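Local coordinates for putative aminopeptidase (Leishmania major, PDB 5NTH), which probably removes amino acids from the N-termini of peptides as a manganese-dependent M17 leucyl aminopeptidase, and binds the inhibitor actinonin over two manganese ions, at residues S452-C456 with G525-L530; A432-D438 with P507-M513; K39-V43 with V64-C68; N31-I37 with M179-M185; D228-A233 with Y272-L276. All blocks are in the same frame, centred on the assembly; numbering follows the deposited sequence.

In the fold
The contacts fall into two groups along the chain. Contact 4 pairs strand 32-34 with strand 181-185 in the six-stranded sheet of the N-terminal part, and contact 3 is nested inside the loop it closes; their centres lie about 13 Å apart and Val40 packs on Val184 and Thr35. Contact 5 follows, then contacts 1 and 2, whose segments alternate in sequence and touch through Leu455, Cys456 and Tyr526. These three belong to the catalytic domain. Contacts 2 and 5 both reach its eight-stranded sheet, with centres about 26 Å apart, whereas the centres of contacts 3 and 5 are about 48 Å apart, so the set spans both sheets of the subunit, N-terminal and catalytic.

Contact 1: S452-C456 with G525-L530; sequences SGDLC and GYGVTL
Asp454 turns its carboxylate onto the start of helix 528-536, where Asp454 OD2 accepts from Gly527 N at 2.9 Å, the donor standing well above the carboxylate plane. Weaker bonds reach the same oxygen from Thr529 N and Leu530 N, giving OD2 three backbone donors in all. The negative charge therefore sits at the helix N-terminus, where the helix dipole would probably favour it. Within 452-456 itself, Ser452 OG accepts from Asp454 N (2.9 Å) in an ST turn, which ties down the chain just before the carboxylate.

Apolar contacts surround this polar centre. Asp454 CB lies over one face of the Tyr526 ring, a CH-pi contact 4.0 Å from the centroid, and meets Leu530 CB at 3.7 Å. Ser452 CB packs against Thr529 CG2 at 3.6 Å, and Cys456 SG touches Leu530 CD1 at 3.8 Å.

Asp454 OD1 is bound by Asn153 ND2, a link from the catalytic domain to helix 148-156. The loop between helix 439-452 and strand 456-458 is thus joined to the C-terminal helix 528-536, whose Val528 and Thr529 rest on helix 203-221 while Leu530 packs on helix 439-452.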
# COMPACT_ATOMS: atom_id res chain seq x y z
N SER A 452 4.67 -27.36 -31.48
CA SER A 452 4.31 -28.13 -30.28
C SER A 452 3.05 -27.66 -29.58
O SER A 452 2.53 -28.38 -28.77
CB SER A 452 5.44 -28.08 -29.23
OG SER A 452 5.53 -26.81 -28.61
N GLY A 453 2.61 -26.44 -29.84
CA GLY A 453 1.59 -25.80 -29.02
C GLY A 453 2.00 -25.34 -27.62
O GLY A 453 1.14 -24.99 -26.82
N ASP A 454 3.30 -25.39 -27.31
CA ASP A 454 3.89 -24.79 -26.10
C ASP A 454 4.57 -23.48 -26.56
O ASP A 454 5.78 -23.43 -26.83
CB ASP A 454 4.96 -25.70 -25.48
CG ASP A 454 4.40 -26.90 -24.70
OD1 ASP A 454 3.17 -27.13 -24.67
OD2 ASP A 454 5.21 -27.64 -24.10
N LEU A 455 3.79 -22.43 -26.62
CA LEU A 455 4.22 -21.21 -27.27
C LEU A 455 5.37 -20.45 -26.56
O LEU A 455 5.69 -20.68 -25.41
CB LEU A 455 3.02 -20.28 -27.47
CG LEU A 455 1.78 -20.89 -28.12
CD1 LEU A 455 0.68 -19.84 -28.24
CD2 LEU A 455 2.11 -21.45 -29.49
N CYS A 456 5.94 -19.53 -27.33
CA CYS A 456 7.23 -18.94 -27.09
C CYS A 456 7.30 -17.61 -27.75
O CYS A 456 6.68 -17.41 -28.79
CB CYS A 456 8.30 -19.74 -27.77
SG CYS A 456 8.94 -21.02 -26.76
N GLY A 525 1.57 -28.67 -18.00
CA GLY A 525 2.58 -29.56 -18.56
C GLY A 525 3.55 -28.85 -19.51
O GLY A 525 4.42 -29.51 -20.12
N TYR A 526 3.43 -27.53 -19.64
CA TYR A 526 4.26 -26.75 -20.53
C TYR A 526 5.73 -27.10 -20.38
O TYR A 526 6.23 -27.19 -19.27
CB TYR A 526 4.13 -25.28 -20.25
CG TYR A 526 4.85 -24.41 -21.24
CD1 TYR A 526 6.26 -24.37 -21.29
CD2 TYR A 526 4.15 -23.63 -22.12
CE1 TYR A 526 6.93 -23.57 -22.21
CE2 TYR A 526 4.82 -22.82 -23.02
CZ TYR A 526 6.20 -22.79 -23.05
OH TYR A 526 6.82 -22.01 -23.99
N GLY A 527 6.40 -27.25 -21.53
CA GLY A 527 7.82 -27.48 -21.59
C GLY A 527 8.14 -28.82 -22.19
O GLY A 527 9.13 -28.94 -22.91
N VAL A 528 7.32 -29.82 -21.90
CA VAL A 528 7.58 -31.20 -22.27
C VAL A 528 7.61 -31.38 -23.78
O VAL A 528 8.46 -32.11 -24.32
CB VAL A 528 6.47 -32.12 -21.74
CG1 VAL A 528 6.64 -33.53 -22.28
CG2 VAL A 528 6.47 -32.14 -20.21
N THR A 529 6.66 -30.74 -24.45
CA THR A 529 6.48 -30.88 -25.88
C THR A 529 7.25 -29.81 -26.65
O THR A 529 7.51 -29.96 -27.87
CB THR A 529 4.97 -30.84 -26.26
OG1 THR A 529 4.24 -31.73 -25.41
CG2 THR A 529 4.74 -31.29 -27.68
N LEU A 530 7.60 -28.71 -25.97
CA LEU A 530 8.44 -27.72 -26.60
C LEU A 530 9.79 -28.36 -26.91
O LEU A 530 10.27 -28.32 -28.03
CB LEU A 530 8.59 -26.51 -25.70
CG LEU A 530 9.51 -25.41 -26.25
CD1 LEU A 530 9.00 -24.75 -27.54
CD2 LEU A 530 9.69 -24.39 -25.15

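Contact 2: A432-D438 with P507-M513; sequences AGVYASD and PFVHVDM
Tyr435 and His510 face each other as an antiparallel hydrogen-bonded pair, Tyr435 N giving to His510 O at 2.8 Å in the carbonyl plane and His510 N returning a bond to Tyr435 O. Gly433 and Asp512 repeat the pattern; Asp512 N reaches Gly433 O at 2.7 Å, almost straight at 178°. Beyond the last bridge Ser437 N donates to Phe508 O, and Ser437 OG accepts from Phe508 N at 2.9 Å. With chi1 at 65°, that hydroxyl oxygen is swung toward the neighbouring strand, where it takes the place of a main-chain acceptor.

Side chains divide between the two faces. On one, Val434 CG1 meets Val509 CG1 at 3.8 Å and Ala432 CB presses on Val511 CG1 at 3.5 Å. On the other, Tyr435 CD2 approaches Phe508 CE2 edge to edge at 4.2 Å, while Tyr435 CB and His510 CB lie 4.0 Å apart.

Strands 432-436 and 508-512 are neighbours in the mixed eight-stranded sheet of the catalytic domain, strand 508-512 running parallel to strand 412-417 on its other flank. Helix 439-452 covers the valine face through Ala441 and Met445; helix 488-497 lies against Tyr435 and Phe508.

Further out, Glu497 binds Tyr435 OH and Asp415 OD2 binds His510 ND1. Asp512 holds Ser489 and Thr420 with OD2 and Leu419 N with OD1. Leu419 and Thr420 both line the actinonin pocket, and the Asp512 side chain lies about 8 Å from the inhibitor.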
# COMPACT_ATOMS: atom_id res chain seq x y z
N ALA A 432 5.87 -18.37 -23.34
CA ALA A 432 7.08 -18.23 -22.58
C ALA A 432 7.97 -17.14 -23.20
O ALA A 432 7.83 -16.76 -24.36
CB ALA A 432 7.82 -19.54 -22.51
N GLY A 433 8.89 -16.64 -22.38
CA GLY A 433 9.92 -15.68 -22.80
C GLY A 433 11.23 -16.39 -23.04
O GLY A 433 11.70 -17.12 -22.17
N VAL A 434 11.78 -16.23 -24.24
CA VAL A 434 13.01 -16.89 -24.59
C VAL A 434 14.11 -15.84 -24.69
O VAL A 434 14.00 -14.85 -25.42
CB VAL A 434 12.90 -17.65 -25.91
CG1 VAL A 434 14.24 -18.30 -26.25
CG2 VAL A 434 11.81 -18.70 -25.82
N TYR A 435 15.16 -16.08 -23.92
CA TYR A 435 16.32 -15.22 -23.84
C TYR A 435 17.45 -16.05 -24.35
O TYR A 435 17.89 -17.00 -23.69
CB TYR A 435 16.59 -14.80 -22.40
CG TYR A 435 17.92 -14.08 -22.19
CD1 TYR A 435 18.04 -12.70 -22.41
CD2 TYR A 435 19.02 -14.77 -21.72
CE1 TYR A 435 19.23 -12.06 -22.18
CE2 TYR A 435 20.22 -14.14 -21.49
CZ TYR A 435 20.32 -12.79 -21.72
OH TYR A 435 21.55 -12.20 -21.48
N ALA A 436 17.93 -15.70 -25.53
CA ALA A 436 18.75 -16.62 -26.30
C ALA A 436 19.98 -15.94 -26.83
O ALA A 436 19.86 -14.93 -27.51
CB ALA A 436 17.93 -17.15 -27.45
N SER A 437 21.14 -16.54 -26.58
CA SER A 437 22.45 -16.00 -27.04
C SER A 437 22.80 -16.26 -28.50
O SER A 437 23.90 -15.95 -28.90
CB SER A 437 23.58 -16.62 -26.23
OG SER A 437 23.62 -18.01 -26.51
N ASP A 438 21.92 -16.86 -29.29
CA ASP A 438 22.20 -17.18 -30.68
C ASP A 438 20.89 -17.04 -31.44
O ASP A 438 19.93 -17.74 -31.14
CB ASP A 438 22.74 -18.60 -30.72
CG ASP A 438 23.17 -19.04 -32.11
OD1 ASP A 438 22.28 -19.43 -32.94
OD2 ASP A 438 24.40 -19.06 -32.35
N PRO A 507 25.05 -22.23 -28.06
CA PRO A 507 23.96 -21.41 -27.59
C PRO A 507 23.43 -21.73 -26.19
O PRO A 507 23.35 -22.90 -25.78
CB PRO A 507 22.85 -21.70 -28.61
CG PRO A 507 23.55 -22.24 -29.78
CD PRO A 507 24.62 -23.07 -29.18
N PHE A 508 23.03 -20.67 -25.51
CA PHE A 508 22.32 -20.75 -24.25
C PHE A 508 20.92 -20.24 -24.51
O PHE A 508 20.76 -19.09 -24.96
CB PHE A 508 23.03 -19.87 -23.24
CG PHE A 508 22.28 -19.67 -21.96
CD1 PHE A 508 22.22 -20.69 -21.03
CD2 PHE A 508 21.65 -18.47 -21.70
CE1 PHE A 508 21.54 -20.51 -19.85
CE2 PHE A 508 20.98 -18.28 -20.52
CZ PHE A 508 20.92 -19.31 -19.59
N VAL A 509 19.92 -21.09 -24.25
CA VAL A 509 18.51 -20.78 -24.52
C VAL A 509 17.75 -20.88 -23.24
O VAL A 509 17.56 -21.97 -22.72
CB VAL A 509 17.85 -21.76 -25.49
CG1 VAL A 509 16.43 -21.33 -25.84
CG2 VAL A 509 18.67 -21.84 -26.76
N HIS A 510 17.31 -19.72 -22.77
CA HIS A 510 16.61 -19.58 -21.51
C HIS A 510 15.14 -19.41 -21.75
O HIS A 510 14.76 -18.47 -22.42
CB HIS A 510 17.14 -18.38 -20.79
CG HIS A 510 16.44 -18.07 -19.51
ND1 HIS A 510 16.77 -18.67 -18.32
CD2 HIS A 510 15.47 -17.18 -19.22
CE1 HIS A 510 16.02 -18.18 -17.35
NE2 HIS A 510 15.22 -17.27 -17.88
N VAL A 511 14.34 -20.33 -21.21
CA VAL A 511 12.89 -20.26 -21.37
C VAL A 511 12.21 -19.92 -20.04
O VAL A 511 12.22 -20.70 -19.09
CB VAL A 511 12.29 -21.56 -21.94
CG1 VAL A 511 10.81 -21.36 -22.24
CG2 VAL A 511 13.02 -21.96 -23.20
N ASP A 512 11.62 -18.74 -20.00
CA ASP A 512 10.94 -18.26 -18.81
C ASP A 512 9.45 -18.52 -18.93
O ASP A 512 8.75 -17.79 -19.58
CB ASP A 512 11.20 -16.76 -18.62
CG ASP A 512 10.71 -16.23 -17.30
OD1 ASP A 512 10.14 -16.99 -16.48
OD2 ASP A 512 10.91 -15.03 -17.08
N MET A 513 8.97 -19.53 -18.24
CA MET A 513 7.60 -19.98 -18.44
C MET A 513 6.79 -19.88 -17.16
O MET A 513 6.07 -20.77 -16.80
CB MET A 513 7.55 -21.39 -19.07
CG MET A 513 8.71 -22.32 -18.81
SD MET A 513 8.79 -22.84 -17.11
CE MET A 513 7.60 -24.18 -17.20

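Contact 3: K39-V43 with V64-C68; sequences KVSCV and VLFYC
Leu65 is the bump of this contact, its side chain pushed into a hollow formed by the bent chain from Val40 to Val43. Leu65 CD2 enters it, 3.9 Å from Val40 CG1 and 3.4 Å from Ser41 O, so a methyl group lies against the backbone where the chain turns between the two valines. The CB of Leu65 rests on Val43 CG2 at 3.9 Å. Val40 and Val43 thus form the two walls, each sliding past the leucine in the opposite direction. Extension of Leu65 away from its own backbone N (chi1 -165°) sends the branched end across toward Ser41.

The bump is raised by a type I beta turn from Val64 to Tyr67, closed by Tyr67 N to Val64 O at 3.0 Å, with Leu65 and Phe66 at its two central positions. This turn leads into helix 69-77, and the facing loop joins strand 32-34 to strand 46-51, so the contact packs two connections of the N-terminal α/β domain together without a hydrogen bond between them.

Phe66 meets the same loop with its CB: Phe66 CB lies 4.1 Å from Val43 CG1, the two side chains crossing at about a right angle. Its ring carries Val64 CG2 over one face and stands edge-to-face with Tyr140, a residue of strand 137-142. Val43 is also backbone-bonded to Gly92.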
# COMPACT_ATOMS: atom_id res chain seq x y z
N LYS A 39 -9.90 -47.71 -38.68
CA LYS A 39 -10.30 -48.92 -37.93
C LYS A 39 -11.25 -48.70 -36.74
O LYS A 39 -11.32 -49.54 -35.83
CB LYS A 39 -9.06 -49.64 -37.41
CG LYS A 39 -7.92 -49.60 -38.38
CD LYS A 39 -6.83 -50.57 -37.97
CE LYS A 39 -5.64 -50.41 -38.92
NZ LYS A 39 -4.80 -51.64 -39.03
N VAL A 40 -11.99 -47.59 -36.77
CA VAL A 40 -13.04 -47.32 -35.80
C VAL A 40 -14.18 -48.28 -36.07
O VAL A 40 -14.74 -48.25 -37.16
CB VAL A 40 -13.54 -45.86 -35.92
CG1 VAL A 40 -14.82 -45.61 -35.11
CG2 VAL A 40 -12.46 -44.89 -35.45
N SER A 41 -14.49 -49.10 -35.07
CA SER A 41 -15.62 -50.06 -35.09
C SER A 41 -16.63 -49.82 -33.96
O SER A 41 -17.78 -50.24 -34.05
CB SER A 41 -15.09 -51.50 -34.98
OG SER A 41 -14.28 -51.66 -33.81
N CYS A 42 -16.23 -49.16 -32.90
CA CYS A 42 -17.20 -48.71 -31.93
C CYS A 42 -17.06 -47.23 -31.56
O CYS A 42 -16.06 -46.59 -31.80
CB CYS A 42 -17.12 -49.59 -30.70
SG CYS A 42 -15.85 -49.05 -29.57
N VAL A 43 -18.14 -46.70 -31.00
CA VAL A 43 -18.21 -45.30 -30.61
C VAL A 43 -18.46 -45.22 -29.13
O VAL A 43 -19.26 -45.95 -28.57
CB VAL A 43 -19.32 -44.57 -31.37
CG1 VAL A 43 -19.62 -43.21 -30.77
CG2 VAL A 43 -18.93 -44.41 -32.82
N VAL A 64 -17.76 -41.03 -40.60
CA VAL A 64 -17.43 -41.29 -39.21
C VAL A 64 -18.66 -42.00 -38.66
O VAL A 64 -19.80 -41.71 -39.01
CB VAL A 64 -17.05 -40.02 -38.41
CG1 VAL A 64 -15.96 -39.21 -39.11
CG2 VAL A 64 -18.26 -39.14 -38.15
N LEU A 65 -18.39 -42.93 -37.77
CA LEU A 65 -19.33 -43.92 -37.36
C LEU A 65 -20.44 -43.39 -36.45
O LEU A 65 -21.39 -44.11 -36.12
CB LEU A 65 -18.55 -45.01 -36.64
CG LEU A 65 -19.27 -46.33 -36.42
CD1 LEU A 65 -19.77 -46.90 -37.75
CD2 LEU A 65 -18.33 -47.30 -35.71
N PHE A 66 -20.35 -42.13 -36.04
CA PHE A 66 -21.38 -41.51 -35.22
C PHE A 66 -22.16 -40.50 -36.06
O PHE A 66 -22.89 -39.66 -35.53
CB PHE A 66 -20.76 -40.86 -33.96
CG PHE A 66 -19.80 -39.76 -34.26
CD1 PHE A 66 -20.26 -38.49 -34.60
CD2 PHE A 66 -18.45 -40.00 -34.28
CE1 PHE A 66 -19.39 -37.48 -34.94
CE2 PHE A 66 -17.57 -38.99 -34.61
CZ PHE A 66 -18.03 -37.72 -34.94
N TYR A 67 -22.01 -40.56 -37.38
CA TYR A 67 -22.77 -39.62 -38.22
C TYR A 67 -24.19 -40.06 -38.12
O TYR A 67 -24.46 -41.26 -38.05
CB TYR A 67 -22.37 -39.63 -39.68
CG TYR A 67 -22.75 -38.34 -40.39
CD1 TYR A 67 -22.00 -37.18 -40.19
CD2 TYR A 67 -23.85 -38.27 -41.28
CE1 TYR A 67 -22.31 -35.99 -40.82
CE2 TYR A 67 -24.16 -37.07 -41.94
CZ TYR A 67 -23.39 -35.94 -41.69
OH TYR A 67 -23.63 -34.72 -42.30
N CYS A 68 -25.08 -39.09 -38.07
CA CYS A 68 -26.52 -39.32 -37.99
C CYS A 68 -27.18 -37.95 -38.15
O CYS A 68 -26.47 -36.94 -38.22
CB CYS A 68 -26.91 -40.00 -36.68
SG CYS A 68 -26.53 -39.00 -35.25

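Contact 4: N31-I37 with M179-M185; sequences NVTFTDI and MSLNVVM
Asn31 through Thr35 run parallel to Ser180 through Val184, strand axes 4.5 Å apart at 32°, with main-chain bonds that alternate between the segments: Leu181 N to Asn31 O, Thr33 N to Leu181 O, Val183 N to Thr33 O at 2.7 Å, and Thr35 N to Val183 O. At the start of the pairing, Asn31 ND2 adds a weak bond to Met179 O.

Val32, Phe34, Leu181 and Val183 share one face. Phe34 lies alongside Val183 and points the same way, Phe34 CD2 3.6 Å from Val183 CB. The terminal methyl of Met185 comes to the same ring atom, Met185 CE to Phe34 CD2 3.9 Å, brought there by the bend at the end of its chain (chi3 -78°). Val32 CG1 meets Val183 CG2 at 3.7 Å. Helices 148-156 and 203-221 both pack on this face. Thr33, Thr35 and Asn182 gather on the other, more polar face. The side chains of Ile37 and Val184 cross at about a right angle, Ile37 CB 3.7 Å from Val184 CG1.

Strand 32-34 is the outermost strand within the chain on this side of the six-stranded sheet, and strand 181-185 is bonded on its other side to strand 137-142. The chemistry is accordingly two-sided: an apolar layer packed against helices, a more polar side with two threonines on the reverse, and a continuous run of backbone bonds joining residues far apart in sequence.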
# COMPACT_ATOMS: atom_id res chain seq x y z
N ASN A 31 -3.77 -41.23 -19.79
CA ASN A 31 -5.03 -41.89 -20.02
C ASN A 31 -5.54 -41.51 -21.37
O ASN A 31 -6.74 -41.32 -21.57
CB ASN A 31 -6.05 -41.53 -18.93
CG ASN A 31 -6.48 -40.05 -18.96
OD1 ASN A 31 -5.85 -39.17 -19.61
ND2 ASN A 31 -7.57 -39.77 -18.25
N VAL A 32 -4.58 -41.36 -22.29
CA VAL A 32 -4.87 -41.06 -23.66
C VAL A 32 -4.43 -42.23 -24.54
O VAL A 32 -3.36 -42.82 -24.36
CB VAL A 32 -4.16 -39.78 -24.09
CG1 VAL A 32 -4.50 -39.44 -25.53
CG2 VAL A 32 -4.60 -38.65 -23.19
N THR A 33 -5.30 -42.56 -25.48
CA THR A 33 -5.01 -43.57 -26.48
C THR A 33 -5.28 -42.97 -27.84
O THR A 33 -5.98 -41.95 -27.98
CB THR A 33 -5.87 -44.84 -26.26
OG1 THR A 33 -7.28 -44.54 -26.39
CG2 THR A 33 -5.57 -45.44 -24.90
N PHE A 34 -4.74 -43.62 -28.85
CA PHE A 34 -5.04 -43.22 -30.20
C PHE A 34 -5.58 -44.43 -30.95
O PHE A 34 -5.19 -45.57 -30.68
CB PHE A 34 -3.78 -42.68 -30.87
CG PHE A 34 -3.17 -41.50 -30.14
CD1 PHE A 34 -2.40 -41.69 -29.00
CD2 PHE A 34 -3.36 -40.20 -30.60
CE1 PHE A 34 -1.84 -40.62 -28.34
CE2 PHE A 34 -2.83 -39.11 -29.93
CZ PHE A 34 -2.07 -39.33 -28.80
N THR A 35 -6.50 -44.18 -31.87
CA THR A 35 -7.09 -45.24 -32.68
C THR A 35 -7.03 -44.81 -34.13
O THR A 35 -7.37 -43.67 -34.46
CB THR A 35 -8.55 -45.54 -32.23
OG1 THR A 35 -8.54 -46.19 -30.95
CG2 THR A 35 -9.30 -46.45 -33.24
N ASP A 36 -6.64 -45.71 -35.00
CA ASP A 36 -6.46 -45.39 -36.40
C ASP A 36 -7.84 -45.11 -37.01
O ASP A 36 -8.68 -45.98 -36.96
CB ASP A 36 -5.76 -46.59 -37.04
CG ASP A 36 -5.54 -46.45 -38.54
OD1 ASP A 36 -6.29 -45.68 -39.20
OD2 ASP A 36 -4.61 -47.13 -39.05
N ILE A 37 -8.09 -43.93 -37.57
CA ILE A 37 -9.46 -43.58 -38.02
C ILE A 37 -10.02 -44.60 -39.00
O ILE A 37 -11.24 -44.77 -39.12
CB ILE A 37 -9.56 -42.20 -38.69
CG1 ILE A 37 -11.02 -41.82 -38.93
CG2 ILE A 37 -8.82 -42.17 -40.04
CD1 ILE A 37 -11.23 -40.35 -39.25
N MET A 179 -11.56 -41.69 -16.04
CA MET A 179 -12.08 -41.70 -17.38
C MET A 179 -10.92 -41.92 -18.34
O MET A 179 -9.82 -42.28 -17.94
CB MET A 179 -12.77 -40.37 -17.64
CG MET A 179 -11.79 -39.21 -17.74
SD MET A 179 -12.46 -37.90 -18.73
CE MET A 179 -12.14 -38.43 -20.40
N SER A 180 -11.16 -41.70 -19.62
CA SER A 180 -10.18 -42.02 -20.63
C SER A 180 -10.48 -41.34 -21.93
O SER A 180 -11.63 -41.30 -22.34
CB SER A 180 -10.19 -43.52 -20.85
OG SER A 180 -9.01 -43.83 -21.51
N LEU A 181 -9.44 -40.86 -22.61
CA LEU A 181 -9.61 -40.16 -23.89
C LEU A 181 -9.04 -40.97 -25.02
O LEU A 181 -7.93 -41.43 -24.92
CB LEU A 181 -8.95 -38.79 -23.90
CG LEU A 181 -9.50 -37.78 -22.90
CD1 LEU A 181 -8.82 -37.99 -21.56
CD2 LEU A 181 -9.24 -36.37 -23.39
N ASN A 182 -9.83 -41.14 -26.08
CA ASN A 182 -9.45 -41.93 -27.25
C ASN A 182 -9.35 -40.99 -28.48
O ASN A 182 -10.37 -40.49 -28.97
CB ASN A 182 -10.47 -43.03 -27.46
CG ASN A 182 -10.17 -43.90 -28.68
OD1 ASN A 182 -10.93 -43.90 -29.66
ND2 ASN A 182 -9.03 -44.62 -28.64
N VAL A 183 -8.13 -40.72 -28.93
CA VAL A 183 -7.94 -39.73 -29.99
C VAL A 183 -8.00 -40.42 -31.35
O VAL A 183 -7.33 -41.43 -31.60
CB VAL A 183 -6.61 -38.94 -29.89
CG1 VAL A 183 -6.62 -37.76 -30.85
CG2 VAL A 183 -6.41 -38.38 -28.49
N VAL A 184 -8.81 -39.82 -32.20
CA VAL A 184 -9.00 -40.26 -33.57
C VAL A 184 -8.70 -39.07 -34.46
O VAL A 184 -9.54 -38.20 -34.64
CB VAL A 184 -10.45 -40.73 -33.82
CG1 VAL A 184 -10.62 -41.23 -35.24
CG2 VAL A 184 -10.84 -41.83 -32.85
N MET A 185 -7.50 -39.03 -35.00
CA MET A 185 -7.19 -37.95 -35.92
C MET A 185 -7.60 -38.29 -37.36
O MET A 185 -7.52 -39.46 -37.78
CB MET A 185 -5.71 -37.66 -35.86
CG MET A 185 -5.27 -37.07 -34.54
SD MET A 185 -3.48 -36.87 -34.48
CE MET A 185 -3.00 -38.59 -34.16

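Contact 5: D228-A233 with Y272-L276; sequences DTVVYA and YPAHL
Tyr272, first in 272-276, meets Asp228 at the start of helix 229-243. The carboxylate approaches the ring obliquely, Asp228 OD2 3.0 Å from Tyr272 CD2 and the two planes 63° apart. That oxygen forms a salt bridge with Arg8, while OD1 of Asp228 caps the helix, taking Val231 N nearly along its C-O axis and Val230 N weakly. Tyr272 CB rests on Val230 CG2 at 4.1 Å. Tyr272 O accepts from a water that also takes a weak bond from Thr229 N.

Pro273 supplies the direct polar link, Pro273 O accepting from Thr229 OG1 at 2.5 Å. At chi1 63° the threonine hydroxyl lies between its backbone N and carbonyl carbon, which directs it at this oxygen. The side chain of Thr229 is about 13 Å from a bound manganese ion. The proline ring itself meets Val230, Pro273 CD to Val230 CG2 at 4.1 Å.

His275 begins strand 275-282 and slips its ring beneath the first turn of the helix. Thr229 O stands over a face of the imidazole, 3.4 Å from His275 CE1, and Ala233 CB makes a CH-pi contact over a face, 4.2 Å from the centroid of the His275 ring. Val230 CG2 comes to the ring edge instead.

Strand 275-282 pairs with strands 246-251 and 349-361, and Thr229 also touches Leu358 of the latter. The arrangement, a capped helix N-terminus packed across the beginning of a strand near one margin of the central mixed sheet, belongs to the α/β catalytic domain of M17 aminopeptidases.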
# COMPACT_ATOMS: atom_id res chain seq x y z
N ASP A 228 8.26 -32.59 -2.07
CA ASP A 228 9.38 -31.80 -1.59
C ASP A 228 10.63 -32.29 -2.32
O ASP A 228 10.54 -33.12 -3.22
CB ASP A 228 9.51 -31.93 -0.06
CG ASP A 228 9.75 -33.36 0.41
OD1 ASP A 228 10.36 -34.15 -0.31
OD2 ASP A 228 9.33 -33.70 1.52
N THR A 229 11.78 -31.82 -1.90
CA THR A 229 13.00 -32.15 -2.61
C THR A 229 13.47 -33.57 -2.41
O THR A 229 14.16 -34.08 -3.27
CB THR A 229 14.17 -31.24 -2.19
OG1 THR A 229 14.47 -31.43 -0.80
CG2 THR A 229 13.81 -29.77 -2.47
N VAL A 230 13.14 -34.19 -1.29
CA VAL A 230 13.56 -35.58 -1.07
C VAL A 230 12.69 -36.54 -1.87
O VAL A 230 13.16 -37.57 -2.34
CB VAL A 230 13.56 -35.94 0.43
CG1 VAL A 230 13.78 -37.42 0.66
CG2 VAL A 230 14.69 -35.18 1.12
N VAL A 231 11.43 -36.19 -2.02
CA VAL A 231 10.49 -37.05 -2.70
C VAL A 231 10.76 -36.92 -4.18
O VAL A 231 10.95 -37.93 -4.85
CB VAL A 231 9.03 -36.70 -2.37
CG1 VAL A 231 8.06 -37.42 -3.30
CG2 VAL A 231 8.72 -37.08 -0.93
N TYR A 232 10.76 -35.68 -4.67
CA TYR A 232 11.12 -35.37 -6.05
C TYR A 232 12.41 -36.09 -6.44
O TYR A 232 12.51 -36.62 -7.54
CB TYR A 232 11.32 -33.88 -6.22
CG TYR A 232 11.14 -33.33 -7.60
CD1 TYR A 232 11.17 -34.14 -8.74
CD2 TYR A 232 10.95 -31.96 -7.78
CE1 TYR A 232 11.00 -33.60 -10.00
CE2 TYR A 232 10.78 -31.40 -9.03
CZ TYR A 232 10.81 -32.22 -10.15
OH TYR A 232 10.64 -31.65 -11.42
N ALA A 233 13.38 -36.15 -5.53
CA ALA A 233 14.63 -36.89 -5.81
C ALA A 233 14.49 -38.42 -5.87
O ALA A 233 15.12 -39.10 -6.69
CB ALA A 233 15.68 -36.55 -4.78
N TYR A 272 13.37 -29.77 4.25
CA TYR A 272 14.15 -30.78 3.53
C TYR A 272 15.14 -30.14 2.56
O TYR A 272 14.81 -29.13 1.91
CB TYR A 272 13.24 -31.79 2.83
CG TYR A 272 12.31 -32.40 3.81
CD1 TYR A 272 12.80 -33.07 4.94
CD2 TYR A 272 10.93 -32.29 3.64
CE1 TYR A 272 11.94 -33.60 5.87
CE2 TYR A 272 10.05 -32.83 4.56
CZ TYR A 272 10.56 -33.47 5.68
OH TYR A 272 9.66 -33.99 6.58
N PRO A 273 16.35 -30.74 2.45
CA PRO A 273 17.51 -30.03 1.89
C PRO A 273 17.57 -29.90 0.35
O PRO A 273 16.81 -30.52 -0.37
CB PRO A 273 18.70 -30.83 2.42
CG PRO A 273 18.17 -32.21 2.59
CD PRO A 273 16.70 -32.11 2.88
N ALA A 274 18.51 -29.08 -0.10
CA ALA A 274 18.73 -28.86 -1.51
C ALA A 274 19.38 -30.07 -2.22
O ALA A 274 20.09 -30.86 -1.59
CB ALA A 274 19.58 -27.62 -1.71
N HIS A 275 19.11 -30.21 -3.52
CA HIS A 275 19.77 -31.22 -4.35
C HIS A 275 20.04 -30.65 -5.72
O HIS A 275 19.18 -30.00 -6.32
CB HIS A 275 18.89 -32.44 -4.66
CG HIS A 275 18.38 -33.18 -3.47
ND1 HIS A 275 17.47 -32.64 -2.58
CD2 HIS A 275 18.57 -34.47 -3.08
CE1 HIS A 275 17.17 -33.55 -1.67
NE2 HIS A 275 17.81 -34.67 -1.95
N LEU A 276 21.23 -30.95 -6.24
CA LEU A 276 21.40 -30.96 -7.68
C LEU A 276 21.30 -32.40 -8.13
O LEU A 276 22.04 -33.27 -7.67
CB LEU A 276 22.72 -30.33 -8.10
CG LEU A 276 22.65 -28.80 -8.18
CD1 LEU A 276 24.04 -28.26 -8.35
CD2 LEU A 276 21.81 -28.32 -9.35
O HOH W 1 12.06 -29.24 0.33